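Local coordinates for protein ciona betagamma-crystallin (Ciona intestinalis, PDB 2BV2) that binds two calcium ions through a single betagamma-crystallin domain and is probably a structural component of the neuroectodermal visual system, at residues Val46-Gly51 with Pro55-Thr60. Numbering follows the deposited sequence.
With CA (calcium ion), chain D.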
ATOM      1  N   VAL A  46       4.387   3.479  -2.604  1.00 11.01           N
ATOM      2  CA  VAL A  46       4.245   2.060  -2.377  1.00 11.54           C
ATOM      3  C   VAL A  46       4.992   1.339  -3.493  1.00 12.73           C
ATOM      4  O   VAL A  46       5.001   1.795  -4.619  1.00 14.58           O
ATOM      5  CB  VAL A  46       2.757   1.621  -2.291  1.00 13.05           C
ATOM      6  CG1 VAL A  46       2.087   2.313  -1.115  1.00 13.52           C
ATOM      7  CG2 VAL A  46       2.024   1.892  -3.583  1.00 16.38           C
ATOM      8  N   PHE A  47       5.624   0.221  -3.148  1.00 11.05           N
ATOM      9  CA  PHE A  47       6.553  -0.460  -4.032  1.00 11.04           C
ATOM     10  C   PHE A  47       6.203  -1.931  -4.174  1.00 12.03           C
ATOM     11  O   PHE A  47       5.824  -2.563  -3.200  1.00 11.09           O
ATOM     12  CB  PHE A  47       7.956  -0.388  -3.445  1.00 13.21           C
ATOM     13  CG  PHE A  47       8.474   1.002  -3.244  1.00 10.81           C
ATOM     14  CD1 PHE A  47       9.326   1.573  -4.173  1.00 15.06           C
ATOM     15  CD2 PHE A  47       8.185   1.714  -2.082  1.00 12.15           C
ATOM     16  CE1 PHE A  47       9.823   2.844  -3.982  1.00 14.98           C
ATOM     17  CE2 PHE A  47       8.686   2.981  -1.885  1.00 13.81           C
ATOM     18  CZ  PHE A  47       9.507   3.544  -2.824  1.00 14.45           C
ATOM     19  N   ASP A  48       6.389  -2.477  -5.381  1.00 11.57           N
ATOM     20  CA  ASP A  48       6.176  -3.904  -5.630  1.00  9.63           C
ATOM     21  C   ASP A  48       7.312  -4.851  -5.206  1.00  9.24           C
ATOM     22  O   ASP A  48       7.083  -6.063  -5.152  1.00 11.85           O
ATOM     23  CB  ASP A  48       5.829  -4.147  -7.098  1.00 13.41           C
ATOM     24  CG  ASP A  48       4.459  -3.610  -7.464  1.00 16.82           C
ATOM     25  OD1 ASP A  48       3.702  -3.215  -6.547  1.00 19.95           O
ATOM     26  OD2 ASP A  48       4.135  -3.582  -8.668  1.00 21.53           O
ATOM     27  N   ASP A  49       8.510  -4.332  -4.921  1.00 10.22           N
ATOM     28  CA  ASP A  49       9.557  -5.128  -4.289  1.00  9.73           C
ATOM     29  C   ASP A  49       9.742  -4.674  -2.852  1.00 10.64           C
ATOM     30  O   ASP A  49       9.290  -3.588  -2.455  1.00 10.53           O
ATOM     31  CB  ASP A  49      10.911  -5.030  -5.019  1.00 11.41           C
ATOM     32  CG  ASP A  49      10.902  -5.676  -6.404  1.00 15.99           C
ATOM     33  OD1 ASP A  49       9.893  -6.345  -6.772  1.00 15.43           O
ATOM     34  OD2 ASP A  49      11.938  -5.510  -7.111  1.00 13.63           O
ATOM     35  N   GLU A  50      10.408  -5.526  -2.072  1.00 10.85           N
ATOM     36  CA  GLU A  50      10.798  -5.184  -0.709  1.00 14.04           C
ATOM     37  C   GLU A  50      11.908  -4.136  -0.769  1.00 11.85           C
ATOM     38  O   GLU A  50      12.556  -3.949  -1.803  1.00 13.77           O
ATOM     39  CB  GLU A  50      11.283  -6.422   0.039  1.00 16.21           C
ATOM     40  CG  GLU A  50      10.241  -7.527   0.173  1.00 18.74           C
ATOM     41  CD  GLU A  50      10.781  -8.744   0.910  1.00 22.37           C
ATOM     42  OE1 GLU A  50      10.189  -9.845   0.785  1.00 24.72           O
ATOM     43  OE2 GLU A  50      11.804  -8.593   1.603  1.00 27.12           O
ATOM     44  N   GLY A  51      12.099  -3.427   0.331  1.00 12.99           N
ATOM     45  CA  GLY A  51      13.187  -2.473   0.436  1.00 11.02           C
ATOM     46  C   GLY A  51      13.029  -1.207  -0.379  1.00 12.88           C
ATOM     47  O   GLY A  51      14.027  -0.627  -0.797  1.00 14.90           O
ATOM     48  N   PRO A  55       8.828  -1.580  -9.020  1.00 12.81           N
ATOM     49  CA  PRO A  55       7.807  -0.635  -9.451  1.00 14.02           C
ATOM     50  C   PRO A  55       7.255   0.185  -8.272  1.00  9.95           C
ATOM     51  O   PRO A  55       6.909  -0.390  -7.244  1.00 11.89           O
ATOM     52  CB  PRO A  55       6.739  -1.546 -10.042  1.00 13.43           C
ATOM     53  CG  PRO A  55       7.504  -2.683 -10.595  1.00 15.76           C
ATOM     54  CD  PRO A  55       8.655  -2.902  -9.649  1.00 16.72           C
ATOM     55  N   SER A  56       7.183   1.507  -8.433  1.00 12.71           N
ATOM     56  CA  SER A  56       6.784   2.406  -7.341  1.00 13.69           C
ATOM     57  C   SER A  56       5.601   3.264  -7.788  1.00 11.73           C
ATOM     58  O   SER A  56       5.413   3.518  -8.985  1.00 12.24           O
ATOM     59  CB  SER A  56       7.940   3.301  -6.886  1.00 16.21           C
ATOM     60  OG  SER A  56       8.254   4.276  -7.860  1.00 24.05           O
ATOM     61  N   TYR A  57       4.810   3.688  -6.809  1.00 10.87           N
ATOM     62  CA  TYR A  57       3.555   4.393  -7.056  1.00  9.81           C
ATOM     63  C   TYR A  57       3.361   5.447  -5.979  1.00 12.06           C
ATOM     64  O   TYR A  57       3.464   5.138  -4.783  1.00 13.06           O
ATOM     65  CB  TYR A  57       2.366   3.437  -7.066  1.00 12.20           C
ATOM     66  CG  TYR A  57       2.587   2.213  -7.917  1.00 10.04           C
ATOM     67  CD1 TYR A  57       2.403   2.251  -9.280  1.00 13.64           C
ATOM     68  CD2 TYR A  57       2.958   1.008  -7.343  1.00 13.59           C
ATOM     69  CE1 TYR A  57       2.606   1.136 -10.050  1.00 15.54           C
ATOM     70  CE2 TYR A  57       3.145  -0.108  -8.106  1.00 11.68           C
ATOM     71  CZ  TYR A  57       2.975  -0.035  -9.454  1.00 11.64           C
ATOM     72  OH  TYR A  57       3.168  -1.132 -10.238  1.00 17.57           O
ATOM     73  N   LYS A  58       3.079   6.680  -6.407  1.00 15.28           N
ATOM     74  CA  LYS A  58       2.861   7.796  -5.500  1.00 14.83           C
ATOM     75  C   LYS A  58       1.382   7.972  -5.189  1.00 11.97           C
ATOM     76  O   LYS A  58       0.533   7.999  -6.088  1.00 13.90           O
ATOM     77  CB  LYS A  58       3.388   9.079  -6.130  1.00 16.72           C
ATOM     78  CG  LYS A  58       3.526  10.242  -5.167  1.00 19.98           C
ATOM     79  CD  LYS A  58       3.985  11.474  -5.936  1.00 21.78           C
ATOM     80  CE  LYS A  58       4.076  12.675  -5.052  1.00 25.09           C
ATOM     81  NZ  LYS A  58       4.281  13.890  -5.874  1.00 27.69           N
ATOM     82  N   LEU A  59       1.091   8.126  -3.904  1.00 11.88           N
ATOM     83  CA  LEU A  59      -0.274   8.155  -3.401  1.00 15.25           C
ATOM     84  C   LEU A  59      -0.368   9.325  -2.480  1.00 13.76           C
ATOM     85  O   LEU A  59       0.491   9.485  -1.606  1.00 15.80           O
ATOM     86  CB  LEU A  59      -0.564   6.902  -2.575  1.00 15.15           C
ATOM     87  CG  LEU A  59      -1.066   5.637  -3.244  1.00 21.41           C
ATOM     88  CD1 LEU A  59      -0.367   5.341  -4.524  1.00 22.21           C
ATOM     89  CD2 LEU A  59      -0.926   4.506  -2.233  1.00 20.42           C
ATOM     90  N   THR A  60      -1.377  10.162  -2.703  1.00 16.66           N
ATOM     91  CA  THR A  60      -1.686  11.290  -1.824  1.00 15.53           C
ATOM     92  C   THR A  60      -3.018  10.995  -1.152  1.00 15.91           C
ATOM     93  O   THR A  60      -3.708  10.034  -1.539  1.00 17.21           O
ATOM     94  CB  THR A  60      -1.750  12.598  -2.629  1.00 15.08           C
ATOM     95  OG1 THR A  60      -2.742  12.484  -3.655  1.00 18.61           O
ATOM     96  CG2 THR A  60      -0.408  12.872  -3.276  1.00 15.38           C
TER
HETATM   97 CA    CA D 102       5.701  -7.744  -4.398  1.00 20.30          CA
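The Y57 side chain crosses that of D48 at about a right angle. Its hydroxyl gives a hydrogen bond to the carboxylate, Y57 OH to D48 OD2, 3.1 Å. The hydroxyl meets OD2 from above the carboxylate plane, 41° out of it. The ring and carboxylate planes stand 53° apart, and D48 OD1 lies at the edge of the Y57 ring, near its plane, 3.5 Å from Y57 CE2. D48 CG is anti to its own carbonyl carbon (chi1 -69°), which directs the carboxylate to Y57 and to the P55 ring. P55 CB touches D48 OD2 at 3.6 Å.

The backbones pair as antiparallel strands. V46 and Y57 form a hydrogen-bonded pair, with N-H...O bonds both ways. V46 N to Y57 O is the straighter of the two. Two residues on from V46, D48 N gives a hydrogen bond to P55 O at 2.8 Å. F47 and S56 form the non-hydrogen-bonded pair between these bonds. There the F47 ring reaches S56 CB, 3.5 Å from F47 CE1, at an oblique angle. V46 shares the Y57 face of the sheet. The two V46 methyls point to different partners: V46 CG2 packs on Y57 CB at 3.8 Å, and V46 CG1 meets L59 CD2.

The D48 side chain stays in the hairpin, while D48 O of its backbone binds calcium at 2.3 Å. D32, E76 and S78 share this ion, so the chain corner at D48 links hairpin and metal site.

The contact lies in the second Greek key motif. Strand 44-47 runs between 56-59 and 79-82. W70 meets the Y57 ring edge-to-face, and L59 packs against I37 and V39 of strand 36-41 in the other sheet.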